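Local coordinates for protein LigF (Sphingobium sp. SYK-6, PDB 4XT0) that cleaves beta-aryl ether bonds of lignin as a glutathione-binding beta-etherase of the glutathione S-transferase superfamily, at residues 41-54 against 138-152. Numbering follows the deposited sequence.
Sequences FEQHSDWFKKINPR and HINKNVPIPEQQLKW. With GSH (glutathione), chain B.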
loop_
_atom_site.group_PDB
_atom_site.type_symbol
_atom_site.label_atom_id
_atom_site.label_comp_id
_atom_site.label_asym_id
_atom_site.label_seq_id
_atom_site.Cartn_x
_atom_site.Cartn_y
_atom_site.Cartn_z
ATOM N N PHE A 41 9.251 13.427 21.273
ATOM C CA PHE A 41 9.328 13.625 19.820
ATOM C C PHE A 41 10.686 13.237 19.256
ATOM O O PHE A 41 11.201 13.907 18.369
ATOM C CB PHE A 41 9.030 15.086 19.458
ATOM C CG PHE A 41 7.632 15.525 19.791
ATOM C CD1 PHE A 41 7.336 16.068 21.032
ATOM C CD2 PHE A 41 6.613 15.402 18.859
ATOM C CE1 PHE A 41 6.047 16.475 21.341
ATOM C CE2 PHE A 41 5.325 15.802 19.161
ATOM C CZ PHE A 41 5.043 16.343 20.403
ATOM N N GLU A 42 11.275 12.167 19.782
ATOM C CA GLU A 42 12.608 11.758 19.351
ATOM C C GLU A 42 12.626 11.352 17.877
ATOM O O GLU A 42 13.686 11.386 17.244
ATOM C CB GLU A 42 13.136 10.616 20.227
ATOM C CG GLU A 42 13.665 11.107 21.573
ATOM C CD GLU A 42 14.214 9.999 22.459
ATOM O OE1 GLU A 42 14.154 8.808 22.068
ATOM O OE2 GLU A 42 14.698 10.329 23.568
ATOM N N GLN A 43 11.469 11.003 17.312
ATOM C CA GLN A 43 11.438 10.647 15.881
ATOM C C GLN A 43 11.734 11.887 15.036
ATOM O O GLN A 43 11.988 11.784 13.837
ATOM C CB GLN A 43 10.092 10.014 15.472
ATOM C CG GLN A 43 8.893 10.960 15.416
ATOM C CD GLN A 43 8.218 11.134 16.776
ATOM O OE1 GLN A 43 8.848 10.956 17.818
ATOM N NE2 GLN A 43 6.938 11.477 16.765
ATOM N N HIS A 44 11.719 13.057 15.678
ATOM C CA HIS A 44 12.000 14.315 14.990
ATOM C C HIS A 44 13.339 14.894 15.416
ATOM O O HIS A 44 13.676 16.023 15.067
ATOM C CB HIS A 44 10.891 15.333 15.262
ATOM C CG HIS A 44 9.537 14.865 14.837
ATOM N ND1 HIS A 44 8.375 15.301 15.439
ATOM C CD2 HIS A 44 9.156 13.996 13.872
ATOM C CE1 HIS A 44 7.338 14.721 14.866
ATOM N NE2 HIS A 44 7.785 13.919 13.911
ATOM N N SER A 45 14.096 14.126 16.193
ATOM C CA SER A 45 15.393 14.587 16.667
ATOM C C SER A 45 16.360 14.613 15.493
ATOM O O SER A 45 16.133 13.935 14.486
ATOM C CB SER A 45 15.925 13.688 17.785
ATOM O OG SER A 45 16.231 12.395 17.291
ATOM N N ASP A 46 17.429 15.396 15.616
ATOM C CA ASP A 46 18.440 15.459 14.564
ATOM C C ASP A 46 19.181 14.130 14.433
ATOM O O ASP A 46 19.545 13.726 13.331
ATOM C CB ASP A 46 19.440 16.589 14.828
ATOM C CG ASP A 46 18.813 17.968 14.696
ATOM O OD1 ASP A 46 17.927 18.147 13.829
ATOM O OD2 ASP A 46 19.209 18.873 15.462
ATOM N N TRP A 47 19.393 13.445 15.553
ATOM C CA TRP A 47 20.115 12.181 15.504
ATOM C C TRP A 47 19.274 11.085 14.851
ATOM O O TRP A 47 19.823 10.214 14.181
ATOM C CB TRP A 47 20.591 11.745 16.902
ATOM C CG TRP A 47 19.545 11.257 17.874
ATOM C CD1 TRP A 47 18.996 11.965 18.907
ATOM C CD2 TRP A 47 18.959 9.940 17.937
ATOM N NE1 TRP A 47 18.095 11.183 19.593
ATOM C CE2 TRP A 47 18.054 9.940 19.021
ATOM C CE3 TRP A 47 19.106 8.773 17.175
ATOM C CZ2 TRP A 47 17.296 8.814 19.363
ATOM C CZ3 TRP A 47 18.346 7.652 17.518
ATOM C CH2 TRP A 47 17.457 7.684 18.600
ATOM N N PHE A 48 17.952 11.119 15.013
ATOM C CA PHE A 48 17.155 10.067 14.397
ATOM C C PHE A 48 16.886 10.351 12.920
ATOM O O PHE A 48 16.839 9.423 12.113
ATOM C CB PHE A 48 15.824 9.829 15.120
ATOM C CG PHE A 48 14.996 8.755 14.458
ATOM C CD1 PHE A 48 15.404 7.430 14.506
ATOM C CD2 PHE A 48 13.861 9.074 13.724
ATOM C CE1 PHE A 48 14.678 6.425 13.850
ATOM C CE2 PHE A 48 13.130 8.082 13.075
ATOM C CZ PHE A 48 13.537 6.754 13.142
ATOM N N LYS A 49 16.728 11.625 12.564
ATOM C CA LYS A 49 16.468 11.989 11.170
ATOM C C LYS A 49 17.703 11.737 10.303
ATOM O O LYS A 49 17.614 11.642 9.075
ATOM C CB LYS A 49 16.010 13.445 11.070
ATOM C CG LYS A 49 14.594 13.661 11.604
ATOM C CD LYS A 49 14.039 15.067 11.330
ATOM C CE LYS A 49 14.754 16.131 12.146
ATOM N NZ LYS A 49 14.095 17.462 11.997
ATOM N N LYS A 50 18.853 11.608 10.953
ATOM C CA LYS A 50 20.064 11.158 10.286
ATOM C C LYS A 50 19.929 9.681 9.858
ATOM O O LYS A 50 20.411 9.285 8.794
ATOM C CB LYS A 50 21.258 11.363 11.218
ATOM C CG LYS A 50 22.535 10.656 10.827
ATOM C CD LYS A 50 23.300 10.262 12.085
ATOM C CE LYS A 50 22.545 9.174 12.853
ATOM N NZ LYS A 50 22.412 9.438 14.317
ATOM N N ILE A 51 19.261 8.878 10.685
ATOM C CA ILE A 51 18.992 7.472 10.365
ATOM C C ILE A 51 17.855 7.336 9.340
ATOM O O ILE A 51 17.987 6.642 8.324
ATOM C CB ILE A 51 18.655 6.678 11.642
ATOM C CG1 ILE A 51 19.868 6.673 12.576
ATOM C CG2 ILE A 51 18.223 5.264 11.314
ATOM C CD1 ILE A 51 19.545 6.266 13.989
ATOM N N ASN A 52 16.749 8.026 9.600
ATOM C CA ASN A 52 15.628 8.074 8.669
ATOM C C ASN A 52 15.154 9.512 8.463
ATOM O O ASN A 52 14.466 10.076 9.319
ATOM C CB ASN A 52 14.476 7.199 9.179
ATOM C CG ASN A 52 13.245 7.287 8.304
ATOM O OD1 ASN A 52 13.314 7.731 7.154
ATOM N ND2 ASN A 52 12.109 6.855 8.839
ATOM N N PRO A 53 15.510 10.114 7.319
ATOM C CA PRO A 53 15.160 11.522 7.084
ATOM C C PRO A 53 13.644 11.780 7.058
ATOM O O PRO A 53 13.229 12.929 7.174
ATOM C CB PRO A 53 15.792 11.812 5.720
ATOM C CG PRO A 53 16.899 10.803 5.600
ATOM C CD PRO A 53 16.343 9.566 6.237
ATOM N N ARG A 54 12.830 10.735 6.923
ATOM C CA ARG A 54 11.377 10.908 6.935
ATOM C C ARG A 54 10.882 11.273 8.342
ATOM O O ARG A 54 9.797 11.830 8.506
ATOM C CB ARG A 54 10.671 9.640 6.448
ATOM C CG ARG A 54 10.986 9.234 5.006
ATOM C CD ARG A 54 10.079 9.939 4.019
ATOM N NE ARG A 54 8.669 9.586 4.190
ATOM C CZ ARG A 54 7.681 10.088 3.449
ATOM N NH1 ARG A 54 7.946 10.958 2.483
ATOM N NH2 ARG A 54 6.426 9.717 3.667
ATOM N N HIS A 138 7.795 23.590 16.557
ATOM C CA HIS A 138 8.267 22.223 16.352
ATOM C C HIS A 138 7.738 21.658 15.039
ATOM O O HIS A 138 8.495 21.096 14.249
ATOM C CB HIS A 138 7.851 21.323 17.518
ATOM C CG HIS A 138 8.242 19.887 17.340
ATOM N ND1 HIS A 138 9.552 19.457 17.377
ATOM C CD2 HIS A 138 7.495 18.780 17.101
ATOM C CE1 HIS A 138 9.594 18.153 17.183
ATOM N NE2 HIS A 138 8.358 17.716 17.011
ATOM N N ILE A 139 6.439 21.815 14.810
ATOM C CA ILE A 139 5.801 21.296 13.605
ATOM C C ILE A 139 6.402 21.916 12.351
ATOM O O ILE A 139 6.673 21.223 11.370
ATOM C CB ILE A 139 4.278 21.561 13.607
ATOM C CG1 ILE A 139 3.604 20.845 14.779
ATOM C CG2 ILE A 139 3.652 21.131 12.289
ATOM C CD1 ILE A 139 3.877 19.365 14.822
ATOM N N ASN A 140 6.622 23.225 12.397
ATOM C CA ASN A 140 7.031 23.970 11.214
ATOM C C ASN A 140 8.463 23.700 10.774
ATOM O O ASN A 140 8.768 23.786 9.584
ATOM C CB ASN A 140 6.838 25.473 11.446
ATOM C CG ASN A 140 5.396 25.903 11.266
ATOM O OD1 ASN A 140 4.638 25.264 10.527
ATOM N ND2 ASN A 140 5.006 26.982 11.938
ATOM N N LYS A 141 9.341 23.372 11.715
ATOM C CA LYS A 141 10.738 23.173 11.353
ATOM C C LYS A 141 11.276 21.749 11.570
ATOM O O LYS A 141 12.400 21.452 11.163
ATOM C CB LYS A 141 11.612 24.171 12.111
ATOM C CG LYS A 141 11.939 23.785 13.537
ATOM C CD LYS A 141 13.405 24.072 13.836
ATOM C CE LYS A 141 13.762 23.754 15.278
ATOM N NZ LYS A 141 15.228 23.879 15.513
ATOM N N ASN A 142 10.489 20.864 12.180
ATOM C CA ASN A 142 11.028 19.554 12.554
ATOM C C ASN A 142 10.225 18.348 12.072
ATOM O O ASN A 142 10.652 17.211 12.258
ATOM C CB ASN A 142 11.188 19.485 14.074
ATOM C CG ASN A 142 12.113 20.557 14.603
ATOM O OD1 ASN A 142 13.067 20.944 13.931
ATOM N ND2 ASN A 142 11.836 21.051 15.806
ATOM N N VAL A 143 9.075 18.596 11.456
ATOM C CA VAL A 143 8.263 17.530 10.878
ATOM C C VAL A 143 8.234 17.678 9.354
ATOM O O VAL A 143 7.447 18.465 8.820
ATOM C CB VAL A 143 6.823 17.545 11.435
ATOM C CG1 VAL A 143 6.026 16.359 10.902
ATOM C CG2 VAL A 143 6.840 17.536 12.957
ATOM N N PRO A 144 9.106 16.931 8.652
ATOM C CA PRO A 144 9.282 17.054 7.195
ATOM C C PRO A 144 8.008 16.761 6.394
ATOM O O PRO A 144 7.762 17.375 5.361
ATOM C CB PRO A 144 10.361 16.010 6.881
ATOM C CG PRO A 144 11.085 15.793 8.181
ATOM C CD PRO A 144 10.045 15.958 9.245
ATOM N N ILE A 145 7.203 15.836 6.902
ATOM C CA ILE A 145 6.075 15.254 6.178
ATOM C C ILE A 145 4.786 16.063 6.340
ATOM O O ILE A 145 4.288 16.222 7.457
ATOM C CB ILE A 145 5.818 13.807 6.650
ATOM C CG1 ILE A 145 7.084 13.206 7.280
ATOM C CG2 ILE A 145 5.296 12.954 5.502
ATOM C CD1 ILE A 145 7.263 13.514 8.774
ATOM N N PRO A 146 4.241 16.565 5.220
ATOM C CA PRO A 146 3.108 17.500 5.216
ATOM C C PRO A 146 1.830 16.884 5.771
ATOM O O PRO A 146 1.152 17.497 6.606
ATOM C CB PRO A 146 2.940 17.849 3.730
ATOM C CG PRO A 146 4.246 17.489 3.098
ATOM C CD PRO A 146 4.747 16.318 3.858
ATOM N N GLU A 147 1.511 15.683 5.304
ATOM C CA GLU A 147 0.341 14.953 5.770
ATOM C C GLU A 147 0.403 14.736 7.295
ATOM O O GLU A 147 -0.631 14.675 7.964
ATOM C CB GLU A 147 0.215 13.608 5.027
ATOM C CG GLU A 147 -0.277 13.697 3.559
ATOM C CD GLU A 147 0.767 14.254 2.590
ATOM O OE1 GLU A 147 1.977 14.156 2.889
ATOM O OE2 GLU A 147 0.384 14.788 1.522
ATOM N N GLN A 148 1.620 14.639 7.837
ATOM C CA GLN A 148 1.823 14.437 9.274
ATOM C C GLN A 148 1.761 15.758 10.045
ATOM O O GLN A 148 1.391 15.779 11.217
ATOM C CB GLN A 148 3.164 13.737 9.541
ATOM C CG GLN A 148 3.302 12.369 8.869
ATOM C CD GLN A 148 2.200 11.406 9.282
ATOM O OE1 GLN A 148 1.544 10.800 8.433
ATOM N NE2 GLN A 148 2.002 11.252 10.592
ATOM N N GLN A 149 2.131 16.856 9.391
ATOM C CA GLN A 149 1.991 18.172 10.004
ATOM C C GLN A 149 0.526 18.436 10.315
ATOM O O GLN A 149 0.185 18.934 11.393
ATOM C CB GLN A 149 2.550 19.264 9.088
ATOM C CG GLN A 149 4.059 19.317 9.053
ATOM C CD GLN A 149 4.567 20.125 7.892
ATOM O OE1 GLN A 149 3.944 20.154 6.830
ATOM N NE2 GLN A 149 5.701 20.799 8.081
ATOM N N LEU A 150 -0.334 18.081 9.367
ATOM C CA LEU A 150 -1.766 18.294 9.502
ATOM C C LEU A 150 -2.368 17.360 10.559
ATOM O O LEU A 150 -3.244 17.762 11.340
ATOM C CB LEU A 150 -2.453 18.092 8.148
ATOM C CG LEU A 150 -3.915 18.526 8.066
ATOM C CD1 LEU A 150 -4.100 19.888 8.730
ATOM C CD2 LEU A 150 -4.374 18.560 6.621
ATOM N N LYS A 151 -1.888 16.120 10.586
ATOM C CA LYS A 151 -2.339 15.154 11.589
ATOM C C LYS A 151 -2.029 15.623 13.016
ATOM O O LYS A 151 -2.878 15.517 13.900
ATOM C CB LYS A 151 -1.707 13.785 11.341
ATOM C CG LYS A 151 -2.705 12.724 10.915
ATOM C CD LYS A 151 -1.994 11.452 10.509
ATOM C CE LYS A 151 -1.426 11.553 9.101
ATOM N NZ LYS A 151 -2.456 11.317 8.045
ATOM N N TRP A 152 -0.820 16.140 13.230
ATOM C CA TRP A 152 -0.431 16.667 14.538
ATOM C C TRP A 152 -1.327 17.843 14.942
ATOM O O TRP A 152 -1.764 17.928 16.094
ATOM C CB TRP A 152 1.051 17.091 14.549
ATOM C CG TRP A 152 1.997 15.958 14.849
ATOM C CD1 TRP A 152 2.877 15.363 13.981
ATOM C CD2 TRP A 152 2.128 15.258 16.094
ATOM N NE1 TRP A 152 3.553 14.344 14.614
ATOM C CE2 TRP A 152 3.110 14.257 15.911
ATOM C CE3 TRP A 152 1.510 15.377 17.344
ATOM C CZ2 TRP A 152 3.489 13.386 16.936
ATOM C CZ3 TRP A 152 1.888 14.509 18.363
ATOM C CH2 TRP A 152 2.869 13.528 18.151
HETATM N N1 GSH B . 4.396 3.789 5.900
HETATM C CA1 GSH B . 5.187 3.836 7.139
HETATM C C1 GSH B . 5.492 2.444 7.682
HETATM O O11 GSH B . 6.545 2.229 8.249
HETATM O O12 GSH B . 4.607 1.442 7.564
HETATM C CB1 GSH B . 4.387 4.633 8.189
HETATM C CG1 GSH B . 5.270 4.828 9.417
HETATM C CD1 GSH B . 4.479 5.508 10.519
HETATM O OE1 GSH B . 3.379 5.969 10.287
HETATM N N2 GSH B . 5.011 5.591 11.756
HETATM C CA2 GSH B . 4.274 6.247 12.847
HETATM C C2 GSH B . 5.066 7.445 13.329
HETATM O O2 GSH B . 6.272 7.469 13.162
HETATM C CB2 GSH B . 4.139 5.274 14.026
HETATM S SG2 GSH B . 2.984 3.912 13.669
HETATM N N3 GSH B . 4.449 8.487 13.958
HETATM C CA3 GSH B . 5.266 9.614 14.440
HETATM C C3 GSH B . 5.084 10.892 13.650
HETATM O O31 GSH B . 5.431 11.941 14.149
HETATM O O32 GSH B . 4.556 10.883 12.409
#
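The imidazole of H44 is sandwiched between V143 CG2, 3.8 Å from the ring centroid in a CH-pi contact, and CG of Q43 on the opposite face. At its rim H44 ND1 shares a hydrogen bond with H138 NE2 (2.9 Å), the two rings meeting edge to edge, and W152 NE1 lies in its plane. F41 has H138 CD2 over one face, while its own CE2 sits above the W152 indole, 3.5 Å from CH2, with the ring planes inclined at 51°. W119 meets W152 edge-to-face.

The glycyl carboxylate of glutathione takes up the polar edges of this cluster. Its oxygen O31 lies in the indole plane and accepts a hydrogen bond from W152 NE1 (3.1 Å), an almost straight one from Q43 NE2 (177°) and a weak one from H44 NE2, three donors in all. Q43 reaches it through a bend at chi2 (-85°). Q148 NE2 adds a weak bond to O32.

Away from the ligand, K49 NZ donates weakly to N142 O, and I145 CG2 lies over one face of the R54 guanidinium, 3.9 Å from NH2. The contact thus joins the thioredoxin-like N-terminal domain to the helical C-terminal domain, typical of a GST fold, with residues from both gripping the glycyl carboxylate of glutathione.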